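Local structure of methylenetetrahydrofolate--tRNA-(uracil-5-)-methyltransferase trmFO (Thermus thermophilus, 3G5S) at residues N5-G10 with E123-I128; G75-E80 with S101-E106; A160-L165 with F277-K282; N314-L319 with A383-E388. The protein is a folate- and FAD-dependent tRNA methyltransferase that probably turns uridine 54 of tRNAs into 5-methyluridine, with methylenetetrahydrofolate as the carbon source. One frame throughout, in Å; residues are numbered along the deposited sequence. Where two conformers were deposited one is given.

In the fold
Contacts 1 and 2 belong to the Rossmann-type FAD-binding part, contact 2 nested inside the loop that contact 1 closes; their nearest atoms are about 6 Å apart. Contact 3 lies across the chain's centre from both, beside the bound glutathione, and contact 4 stands about 8 Å from it at nearest atoms. None of the four shares a helix or strand with another. Contacts 2 and 3 are buried, contacts 1 and 4 only partly so. Contact 2 packs aliphatic groups and a tyrosine ring between two helices, with one hydroxyl-carboxylate bond; contact 3 relies on close backbone packing without a hydrogen bond between its segments; contacts 1 and 4 each turn on an asparagine and a water bridge.

Contact 1. Residues N5-G10 with E123-I128. With FAD (flavin-adenine dinucleotide), chain B.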
# COMPACT_ATOMS: atom_id res chain seq x y z
N ASN A 5 -16.24 -13.34 11.52
CA ASN A 5 -16.07 -12.00 12.05
C ASN A 5 -15.33 -11.13 11.06
O ASN A 5 -14.32 -11.55 10.50
CB ASN A 5 -15.26 -12.05 13.34
CG ASN A 5 -15.91 -12.89 14.41
OD1 ASN A 5 -17.06 -12.64 14.79
ND2 ASN A 5 -15.19 -13.90 14.90
N VAL A 6 -15.83 -9.91 10.86
CA VAL A 6 -15.09 -8.89 10.12
C VAL A 6 -15.00 -7.69 11.05
O VAL A 6 -16.02 -7.14 11.47
CB VAL A 6 -15.77 -8.52 8.79
CG1 VAL A 6 -15.00 -7.37 8.11
CG2 VAL A 6 -15.84 -9.74 7.87
N VAL A 7 -13.77 -7.32 11.40
CA VAL A 7 -13.56 -6.27 12.37
C VAL A 7 -13.15 -4.99 11.66
O VAL A 7 -12.05 -4.88 11.11
CB VAL A 7 -12.49 -6.67 13.42
CG1 VAL A 7 -12.36 -5.57 14.46
CG2 VAL A 7 -12.85 -8.01 14.07
N GLY A 8 -14.07 -4.03 11.66
CA GLY A 8 -13.89 -2.76 10.98
C GLY A 8 -14.73 -2.71 9.71
O GLY A 8 -14.58 -3.58 8.86
N ALA A 9 -15.59 -1.71 9.61
CA ALA A 9 -16.47 -1.55 8.45
C ALA A 9 -16.05 -0.35 7.61
O ALA A 9 -16.88 0.49 7.24
CB ALA A 9 -17.91 -1.42 8.89
N GLY A 10 -14.76 -0.28 7.30
CA GLY A 10 -14.25 0.72 6.39
C GLY A 10 -14.22 0.20 4.97
O GLY A 10 -15.06 -0.62 4.57
N GLU A 123 -9.91 -7.46 21.65
CA GLU A 123 -9.07 -8.65 21.63
C GLU A 123 -9.32 -9.34 20.32
O GLU A 123 -10.39 -9.19 19.73
CB GLU A 123 -9.43 -9.58 22.79
CG GLU A 123 -9.31 -8.96 24.17
CD GLU A 123 -7.88 -8.78 24.64
OE1 GLU A 123 -6.96 -9.33 24.01
OE2 GLU A 123 -7.66 -8.10 25.66
N ILE A 124 -8.35 -10.11 19.85
CA ILE A 124 -8.52 -10.83 18.60
C ILE A 124 -9.63 -11.87 18.77
O ILE A 124 -9.53 -12.75 19.62
CB ILE A 124 -7.22 -11.52 18.19
CG1 ILE A 124 -6.11 -10.48 17.99
CG2 ILE A 124 -7.42 -12.32 16.91
CD1 ILE A 124 -4.72 -11.10 17.92
N PRO A 125 -10.71 -11.74 17.98
CA PRO A 125 -11.81 -12.70 18.08
C PRO A 125 -11.36 -14.12 17.74
O PRO A 125 -10.47 -14.31 16.92
CB PRO A 125 -12.79 -12.21 17.02
CG PRO A 125 -12.49 -10.77 16.86
CD PRO A 125 -11.01 -10.67 17.01
N PRO A 126 -11.99 -15.12 18.36
CA PRO A 126 -11.74 -16.51 17.97
C PRO A 126 -12.51 -16.86 16.70
O PRO A 126 -13.41 -16.13 16.28
CB PRO A 126 -12.26 -17.29 19.16
CG PRO A 126 -13.45 -16.50 19.59
CD PRO A 126 -13.06 -15.04 19.38
N GLY A 127 -12.14 -17.98 16.10
CA GLY A 127 -12.82 -18.44 14.91
C GLY A 127 -12.37 -17.68 13.68
O GLY A 127 -11.51 -16.79 13.73
N ILE A 128 -12.96 -18.01 12.54
CA ILE A 128 -12.58 -17.37 11.29
C ILE A 128 -12.89 -15.88 11.37
O ILE A 128 -14.02 -15.49 11.65
CB ILE A 128 -13.29 -18.03 10.10
CG1 ILE A 128 -12.91 -19.51 10.02
CG2 ILE A 128 -12.92 -17.32 8.81
CD1 ILE A 128 -13.74 -20.31 9.02
PA FAD B . -10.74 2.40 7.34
O1A FAD B . -10.20 3.48 8.23
O2A FAD B . -11.50 2.81 6.11
O5B FAD B . -11.68 1.40 8.16
C5B FAD B . -11.30 0.90 9.43
C4B FAD B . -12.56 0.79 10.26
O4B FAD B . -12.26 0.09 11.46
C3B FAD B . -13.09 2.16 10.68
O3B FAD B . -14.46 2.29 10.36
C2B FAD B . -12.86 2.21 12.19
O2B FAD B . -13.81 2.96 12.91
C1B FAD B . -12.91 0.74 12.56
N9A FAD B . -12.19 0.30 13.76
C8A FAD B . -10.90 0.60 14.12
N7A FAD B . -10.59 -0.09 15.23
C5A FAD B . -11.68 -0.83 15.58
C6A FAD B . -11.94 -1.71 16.62
N6A FAD B . -10.98 -2.15 17.45
N1A FAD B . -13.17 -2.31 16.68
C2A FAD B . -14.15 -2.04 15.76
N3A FAD B . -13.90 -1.16 14.72
C4A FAD B . -12.69 -0.58 14.66
N1 FAD B . -6.49 6.94 0.92
C2 FAD B . -6.62 7.33 -0.39
O2 FAD B . -6.63 6.50 -1.29
N3 FAD B . -6.74 8.68 -0.68
C4 FAD B . -6.74 9.65 0.30
O4 FAD B . -6.86 10.85 0.00
C4X FAD B . -6.62 9.24 1.63
N5 FAD B . -6.61 10.16 2.65
C5X FAD B . -6.49 9.73 3.96
C6 FAD B . -6.49 10.67 4.98
C7 FAD B . -6.36 10.27 6.30
C7M FAD B . -6.37 11.29 7.41
C8 FAD B . -6.24 8.92 6.60
C8M FAD B . -6.11 8.47 8.03
C9 FAD B . -6.24 7.97 5.57
C9A FAD B . -6.36 8.37 4.25
N10 FAD B . -6.35 7.43 3.22
C10 FAD B . -6.49 7.88 1.92
C1' FAD B . -5.59 6.14 3.42
C2' FAD B . -6.46 4.88 3.27
O2' FAD B . -6.60 4.47 1.92
C3' FAD B . -7.82 5.03 3.95
O3' FAD B . -7.58 5.18 5.33
C4' FAD B . -8.74 3.83 3.73
O4' FAD B . -10.03 4.18 4.20
C5' FAD B . -8.22 2.57 4.41
O5' FAD B . -9.23 1.58 4.41
P FAD B . -9.32 0.55 5.63
O1P FAD B . -8.01 -0.16 5.82
O2P FAD B . -10.53 -0.29 5.40
O3P FAD B . -9.49 1.48 6.93
O HOH W 1 -15.81 -15.31 17.53
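N5 and V7 turn toward P125 from the first strand of a Rossmann-type FAD-binding fold, meeting the loop that leads into strand 129-131. The two side chains reach the proline differently. N5 slants across it: CG lies beside the backbone N and anti to the carbonyl carbon (chi1 -59°), which brings the amide to P125, with ND2 3.6 Å from P125 CB. V7 points its CG2 methyl end-on at P125 CG, 3.9 Å away, while its other methyl, CG1, lies 4.0 Å from N1A of the FAD adenine. A branched valine thus serves protein and cofactor at once.

Asparagine suits its place because every polar end is used. The backbone N donates to I128 O at 3.1 Å, in the carbonyl plane, at the start of the parallel pairing of strands 4-7 and 129-131, which N5 continues with V130. OD1 is bonded to R28 and ND2 to T129 OG1. ND2 also donates to a water at 3.0 Å, which in turn donates to P126 O at 2.8 Å and so ties the amide to the loop.

Beyond V7 the strand runs into the glycine-rich turn of the GxGxxG type. A CB on G8 would probably clash with ribose oxygen O4B of FAD, and its backbone angles by themselves call for glycine; one on G10 would probably meet O5B, only 3.2 Å from G10 CA.

Contact 2. Residues G75-E80 with S101-E106; sequences GSLVME and SGYITE
The Y103 ring meets E80 at its edge, in the ring plane, where OH donates to E80 OE1 at 2.9 Å, and this bond spans two helices packed in the Rossmann-type FAD-binding part, 77-84 and 97-109. The carboxylate is turned 61° from the ring and takes the hydroxyl on the anti side of OE1, 27° out of its own plane. L77 CD1 approaches the same ring obliquely, 3.7 Å from Y103 CE2. With CG anti to the backbone N (chi1 178°), the ring swings out to the neighbouring helix, where its carbons can pack against L77 while its hydroxyl reaches the E80 carboxylate. R107 stands nearby, with a weak hydrogen bond to Y103 OH and a long, weak ion pair to E80. A phenylalanine in place of Y103 could still pack against L77, but would probably leave E80 OE1 without its hydroxyl partner and the carboxylate freer to turn.

Deeper in, the interface is purely aliphatic. L77 sends its second methyl, CD2, obliquely across to I104 CG2 at 3.9 Å, and I104 CD1 extends to V78 CG2 at 4.1 Å. Branched residues suit this layer: L77 divides its methyls between Y103 and I104, I104 between L77 and V78; V78 also touches L11 and I104 touches S14, both of helix 11-22. The first turn of helix 77-84 is fixed by S76, its N-cap, and by E15, which accepts from the backbone N of both L77 and V78. S76 OG accepts from the backbone N of M79, modelled as selenomethionine, at 3.0 Å.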
# COMPACT_ATOMS: atom_id res chain seq x y z
N GLY A 75 -16.82 -8.13 -9.17
CA GLY A 75 -18.10 -7.80 -8.57
C GLY A 75 -18.01 -7.02 -7.26
O GLY A 75 -18.87 -7.13 -6.39
N SER A 76 -16.95 -6.23 -7.12
CA SER A 76 -16.72 -5.40 -5.93
C SER A 76 -17.88 -4.45 -5.62
O SER A 76 -18.34 -3.70 -6.49
CB SER A 76 -15.43 -4.59 -6.16
OG SER A 76 -15.34 -3.45 -5.33
N LEU A 77 -18.31 -4.46 -4.36
CA LEU A 77 -19.31 -3.51 -3.89
C LEU A 77 -18.79 -2.08 -3.93
O LEU A 77 -19.51 -1.15 -4.28
CB LEU A 77 -19.74 -3.87 -2.47
CG LEU A 77 -20.79 -2.97 -1.81
CD1 LEU A 77 -22.08 -2.98 -2.60
CD2 LEU A 77 -21.02 -3.43 -0.38
N VAL A 78 -17.53 -1.91 -3.55
CA VAL A 78 -16.91 -0.59 -3.60
C VAL A 78 -16.92 -0.04 -5.03
O VAL A 78 -17.25 1.13 -5.24
CB VAL A 78 -15.49 -0.62 -2.99
CG1 VAL A 78 -14.67 0.59 -3.41
CG2 VAL A 78 -15.59 -0.71 -1.47
N MSE A 79 -16.62 -0.88 -6.02
CA MSE A 79 -16.67 -0.39 -7.40
C MSE A 79 -18.10 -0.11 -7.87
O MSE A 79 -18.32 0.85 -8.61
CB MSE A 79 -15.96 -1.35 -8.36
CG MSE A 79 -14.45 -1.38 -8.18
SE MSE A 79 -13.60 0.36 -8.32
CE MSE A 79 -14.16 0.79 -10.13
N GLU A 80 -19.07 -0.91 -7.45
CA GLU A 80 -20.47 -0.62 -7.76
C GLU A 80 -20.85 0.75 -7.22
O GLU A 80 -21.44 1.57 -7.92
CB GLU A 80 -21.40 -1.67 -7.14
CG GLU A 80 -21.34 -3.04 -7.76
CD GLU A 80 -22.41 -3.98 -7.21
OE1 GLU A 80 -23.25 -3.53 -6.40
OE2 GLU A 80 -22.38 -5.16 -7.58
N SER A 101 -20.82 6.00 0.39
CA SER A 101 -20.92 5.26 1.65
C SER A 101 -22.37 4.88 1.95
O SER A 101 -22.62 3.85 2.58
CB SER A 101 -20.33 6.07 2.80
OG SER A 101 -21.17 7.15 3.13
N GLY A 102 -23.31 5.69 1.49
CA GLY A 102 -24.72 5.39 1.69
C GLY A 102 -25.13 4.10 0.99
O GLY A 102 -25.81 3.26 1.58
N TYR A 103 -24.71 3.95 -0.26
CA TYR A 103 -25.03 2.75 -1.03
C TYR A 103 -24.42 1.51 -0.39
O TYR A 103 -25.09 0.49 -0.25
CB TYR A 103 -24.54 2.91 -2.48
CG TYR A 103 -24.77 1.71 -3.37
CD1 TYR A 103 -25.96 1.55 -4.06
CD2 TYR A 103 -23.78 0.75 -3.54
CE1 TYR A 103 -26.16 0.46 -4.88
CE2 TYR A 103 -23.98 -0.34 -4.36
CZ TYR A 103 -25.17 -0.49 -5.03
OH TYR A 103 -25.37 -1.58 -5.85
N ILE A 104 -23.15 1.60 -0.02
CA ILE A 104 -22.47 0.48 0.61
C ILE A 104 -23.15 0.08 1.92
O ILE A 104 -23.38 -1.11 2.18
CB ILE A 104 -20.98 0.82 0.84
CG1 ILE A 104 -20.27 0.95 -0.52
CG2 ILE A 104 -20.31 -0.23 1.70
CD1 ILE A 104 -18.89 1.54 -0.44
N THR A 105 -23.49 1.07 2.72
CA THR A 105 -24.12 0.83 4.01
C THR A 105 -25.49 0.17 3.83
O THR A 105 -25.84 -0.77 4.54
CB THR A 105 -24.26 2.13 4.81
OG1 THR A 105 -22.96 2.68 5.04
CG2 THR A 105 -24.94 1.86 6.14
N GLU A 106 -26.26 0.66 2.87
CA GLU A 106 -27.58 0.08 2.58
C GLU A 106 -27.49 -1.36 2.09
O GLU A 106 -28.24 -2.23 2.56
CB GLU A 106 -28.34 0.94 1.57
CG GLU A 106 -28.69 2.34 2.06
CD GLU A 106 -29.54 3.11 1.07
OE1 GLU A 106 -30.48 2.52 0.50
OE2 GLU A 106 -29.27 4.32 0.87

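Contact 3. Residues A160-L165 with F277-K282. With GSH (glutathione), chain C.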
# COMPACT_ATOMS: atom_id res chain seq x y z
N ALA A 160 7.84 6.39 4.79
CA ALA A 160 8.33 5.78 3.57
C ALA A 160 9.20 6.73 2.78
O ALA A 160 8.93 7.92 2.70
CB ALA A 160 7.16 5.33 2.73
N SER A 161 10.26 6.18 2.19
CA SER A 161 11.04 6.92 1.23
C SER A 161 10.57 6.58 -0.18
O SER A 161 9.84 5.61 -0.39
CB SER A 161 12.52 6.61 1.39
OG SER A 161 12.77 5.28 0.98
N PRO A 162 10.96 7.39 -1.16
CA PRO A 162 10.55 7.08 -2.54
C PRO A 162 11.19 5.79 -3.06
O PRO A 162 12.31 5.45 -2.67
CB PRO A 162 11.10 8.27 -3.34
CG PRO A 162 11.38 9.33 -2.32
CD PRO A 162 11.75 8.62 -1.08
N ILE A 163 10.46 5.11 -3.94
CA ILE A 163 10.92 3.89 -4.59
C ILE A 163 10.94 4.12 -6.09
O ILE A 163 9.97 4.65 -6.65
CB ILE A 163 9.98 2.72 -4.27
CG1 ILE A 163 9.87 2.53 -2.76
CG2 ILE A 163 10.45 1.45 -4.96
CD1 ILE A 163 8.97 1.38 -2.35
N VAL A 164 12.03 3.73 -6.73
CA VAL A 164 12.18 3.88 -8.18
C VAL A 164 12.25 2.52 -8.85
O VAL A 164 12.59 1.51 -8.23
CB VAL A 164 13.43 4.71 -8.55
CG1 VAL A 164 13.37 6.09 -7.92
CG2 VAL A 164 14.71 4.00 -8.15
N LEU A 165 11.92 2.52 -10.13
CA LEU A 165 12.03 1.33 -10.96
C LEU A 165 13.49 1.10 -11.32
O LEU A 165 14.15 1.98 -11.86
CB LEU A 165 11.19 1.52 -12.22
CG LEU A 165 10.90 0.29 -13.08
CD1 LEU A 165 9.94 -0.63 -12.34
CD2 LEU A 165 10.31 0.70 -14.42
N PHE A 277 15.45 8.28 3.19
CA PHE A 277 14.81 9.43 2.55
C PHE A 277 13.32 9.55 2.86
O PHE A 277 12.53 9.99 2.03
CB PHE A 277 15.11 9.47 1.05
CG PHE A 277 16.38 10.19 0.74
CD1 PHE A 277 17.61 9.61 0.97
CD2 PHE A 277 16.35 11.50 0.28
CE1 PHE A 277 18.79 10.31 0.72
CE2 PHE A 277 17.52 12.20 0.04
CZ PHE A 277 18.74 11.60 0.25
N GLN A 278 12.95 9.17 4.08
CA GLN A 278 11.61 9.44 4.56
C GLN A 278 11.30 10.92 4.34
O GLN A 278 12.14 11.79 4.57
CB GLN A 278 11.47 9.08 6.04
CG GLN A 278 12.34 9.91 6.99
CD GLN A 278 13.79 9.44 7.07
OE1 GLN A 278 14.15 8.39 6.55
NE2 GLN A 278 14.62 10.22 7.76
N THR A 279 10.09 11.21 3.88
CA THR A 279 9.77 12.56 3.45
C THR A 279 8.28 12.83 3.46
O THR A 279 7.47 11.91 3.27
CB THR A 279 10.33 12.83 2.04
OG1 THR A 279 10.04 14.18 1.67
CG2 THR A 279 9.69 11.90 1.02
N GLY A 280 7.92 14.09 3.67
CA GLY A 280 6.55 14.55 3.55
C GLY A 280 6.37 15.53 2.41
O GLY A 280 5.36 16.22 2.33
N LEU A 281 7.36 15.59 1.52
CA LEU A 281 7.29 16.50 0.38
C LEU A 281 6.14 16.16 -0.55
O LEU A 281 5.76 15.00 -0.68
CB LEU A 281 8.59 16.47 -0.40
CG LEU A 281 9.80 17.13 0.27
CD1 LEU A 281 11.04 16.95 -0.58
CD2 LEU A 281 9.54 18.61 0.54
N LYS A 282 5.60 17.17 -1.22
CA LYS A 282 4.61 16.93 -2.26
C LYS A 282 5.26 16.10 -3.36
O LYS A 282 6.45 16.20 -3.60
CB LYS A 282 4.08 18.25 -2.83
CG LYS A 282 3.44 19.13 -1.78
CD LYS A 282 2.65 20.26 -2.40
CE LYS A 282 2.01 21.12 -1.32
NZ LYS A 282 0.96 22.02 -1.86
N1 GSH C . 7.46 2.56 9.79
CA1 GSH C . 8.15 1.40 10.32
C1 GSH C . 8.40 1.49 11.82
O11 GSH C . 7.85 2.56 12.52
O12 GSH C . 8.80 0.54 12.40
CB1 GSH C . 9.40 1.01 9.54
CG1 GSH C . 10.70 1.74 9.87
CD1 GSH C . 10.81 3.22 9.47
OE1 GSH C . 9.88 3.86 9.12
N2 GSH C . 12.13 3.80 9.53
CA2 GSH C . 12.35 5.13 9.08
C2 GSH C . 13.07 5.18 7.73
O2 GSH C . 14.25 5.10 7.69
CB2 GSH C . 13.11 5.86 10.17
SG2 GSH C . 13.32 7.64 9.97
N3 GSH C . 12.35 5.77 6.62
CA3 GSH C . 13.04 6.00 5.37
C3 GSH C . 13.29 4.75 4.55
O31 GSH C . 14.26 4.61 3.88
O32 GSH C . 12.48 3.67 4.84
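At the glutathione site, two neighbouring strands of the antiparallel sheet, 163-165 and 271-274, have their backbones continued past the sheet by A160-P162 on one side and F277-T279 on the other. Here the chains pass close, but no conventional hydrogen bond joins the two segments. The chains instead meet through weak CA-H...O contacts: Q278 CA points at A160 O from 3.6 Å, nearly straight at 167°, and S161 CA lies 3.5 Å from F277 O at a more bent angle.

P162 suits such a place, as it has no N-H to satisfy. P162 CD lies 3.5 Å from F277 O and 4.1 Å from F277 CB, the two side chains crossing at a slant, while Q286 and I290 of helix 283-290 touch the proline too. The small S161 lets its CB come to 3.4 Å from F277 C. S161 was modelled in two conformers, so the bond of its OG to L274 O, made in the one given, is tentative.

Q278 turns away from A160-L165 and along the ligand. Its CB is 3.5 Å from glutathione N3, and beyond it the chain bends at chi2 (-81°), its NE2 held by V224 O. Just beyond, T279 makes an ST turn: OG1, also bonded to E227, accepts from L281 N at 3.0 Å.

Contact 4. Residues N314-L319 with A383-E388; sequences NAPRLL and ATANPE. With EDO (1,2-ethanediol), chain F.
N314 joins the short helix 315-318 to P387, in the turn that follows helix 374-384, and its side chain can be followed outward. CB lies 3.4 Å from O2 of an ethanediol that probably came from the crystallisation liquor. CG is anti to the backbone N (chi1 -166°), which carries the amide across P387. From there the two ends divide. OD1 accepts from R317 N at 3.2 Å, the donor standing 36° out of the carbonyl plane: the N-cap bond of the helix. ND2 donates to P387 O at 2.9 Å, on a lone pair and only 8° out of the amide plane of N314, and its other partner is ethanediol O2 at 3.1 Å. An alanine here would lose both ends, and would probably leave P387 O without this donor and the first turn of the helix uncapped.

P316, in that first turn where a proline costs no hydrogen bond, presses CB to 3.3 Å from A385 O and its CG against A385 CB. R317 bends at chi2 and chi3 and lays its aliphatic part over P387, CD being 3.6 Å from P387 CB. E388 is steadied in its turn by N386, whose OD1 accepts from E388 N in an Asx turn.

The charged ends of R317 and E388 do not touch. Water 2 lies in the guanidinium plane, accepting from R317 NH1 and donating to E388 OE1 at 2.8 Å, so the attraction is probably relayed by solvent, while the more directional tie between the segments is the neutral amide of N314.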
# COMPACT_ATOMS: atom_id res chain seq x y z
N ASN A 314 3.68 -5.79 9.83
CA ASN A 314 4.76 -6.24 8.99
C ASN A 314 4.28 -7.42 8.17
O ASN A 314 4.38 -8.57 8.58
CB ASN A 314 5.99 -6.62 9.82
CG ASN A 314 7.22 -6.75 8.97
OD1 ASN A 314 7.20 -7.45 7.95
ND2 ASN A 314 8.29 -6.05 9.34
N ALA A 315 3.71 -7.12 7.01
CA ALA A 315 3.11 -8.15 6.18
C ALA A 315 4.10 -9.25 5.78
O ALA A 315 3.77 -10.43 5.88
CB ALA A 315 2.42 -7.55 4.96
N PRO A 316 5.33 -8.90 5.35
CA PRO A 316 6.20 -10.00 4.93
C PRO A 316 6.53 -10.97 6.07
O PRO A 316 6.72 -12.16 5.81
CB PRO A 316 7.46 -9.28 4.44
CG PRO A 316 7.01 -7.92 4.07
CD PRO A 316 5.87 -7.58 4.99
N ARG A 317 6.57 -10.48 7.30
CA ARG A 317 6.85 -11.36 8.43
C ARG A 317 5.62 -12.14 8.89
O ARG A 317 5.76 -13.23 9.42
CB ARG A 317 7.40 -10.56 9.61
CG ARG A 317 8.79 -9.98 9.39
CD ARG A 317 9.83 -11.05 9.03
NE ARG A 317 9.99 -12.06 10.08
CZ ARG A 317 10.83 -11.94 11.10
NH1 ARG A 317 11.57 -10.84 11.24
NH2 ARG A 317 10.92 -12.91 12.00
N LEU A 318 4.43 -11.58 8.69
CA LEU A 318 3.22 -12.13 9.31
C LEU A 318 2.20 -12.77 8.38
O LEU A 318 1.45 -13.63 8.82
CB LEU A 318 2.50 -11.05 10.12
CG LEU A 318 3.26 -10.47 11.31
CD1 LEU A 318 2.39 -9.45 12.02
CD2 LEU A 318 3.74 -11.56 12.28
N LEU A 319 2.13 -12.31 7.13
CA LEU A 319 1.05 -12.68 6.21
C LEU A 319 1.52 -13.43 4.98
O LEU A 319 2.59 -13.15 4.44
CB LEU A 319 0.30 -11.42 5.74
CG LEU A 319 -0.29 -10.51 6.81
CD1 LEU A 319 -0.93 -9.28 6.19
CD2 LEU A 319 -1.31 -11.25 7.67
N ALA A 383 3.66 -10.23 0.80
CA ALA A 383 4.14 -11.47 1.37
C ALA A 383 5.64 -11.65 1.24
O ALA A 383 6.24 -12.40 2.01
CB ALA A 383 3.41 -12.65 0.75
N THR A 384 6.25 -10.98 0.26
CA THR A 384 7.64 -11.27 -0.11
C THR A 384 8.60 -10.08 -0.08
O THR A 384 9.78 -10.24 -0.37
CB THR A 384 7.73 -11.94 -1.51
OG1 THR A 384 7.27 -11.03 -2.51
CG2 THR A 384 6.89 -13.22 -1.55
N ALA A 385 8.10 -8.90 0.26
CA ALA A 385 8.94 -7.72 0.28
C ALA A 385 9.98 -7.80 1.39
O ALA A 385 9.89 -8.62 2.30
CB ALA A 385 8.10 -6.46 0.42
N ASN A 386 10.98 -6.93 1.30
CA ASN A 386 11.99 -6.78 2.35
C ASN A 386 11.31 -6.50 3.69
O ASN A 386 10.61 -5.50 3.83
CB ASN A 386 12.90 -5.61 1.95
CG ASN A 386 14.18 -5.56 2.77
OD1 ASN A 386 14.21 -5.97 3.93
ND2 ASN A 386 15.23 -5.02 2.17
N PRO A 387 11.52 -7.38 4.70
CA PRO A 387 10.79 -7.20 5.96
C PRO A 387 11.40 -6.14 6.88
O PRO A 387 10.72 -5.63 7.79
CB PRO A 387 10.91 -8.58 6.62
CG PRO A 387 12.19 -9.14 6.08
CD PRO A 387 12.32 -8.61 4.67
N GLU A 388 12.67 -5.82 6.67
CA GLU A 388 13.36 -4.90 7.55
C GLU A 388 12.90 -3.48 7.26
O GLU A 388 13.16 -2.95 6.19
CB GLU A 388 14.87 -5.03 7.36
CG GLU A 388 15.39 -6.43 7.64
CD GLU A 388 15.06 -6.91 9.04
OE1 GLU A 388 14.72 -8.11 9.19
OE2 GLU A 388 15.13 -6.09 9.98
C1 EDO F . 6.46 -2.62 10.09
O1 EDO F . 7.75 -2.21 9.62
C2 EDO F . 6.60 -3.04 11.54
O2 EDO F . 7.49 -4.16 11.60
O HOH W 2 12.11 -8.12 10.07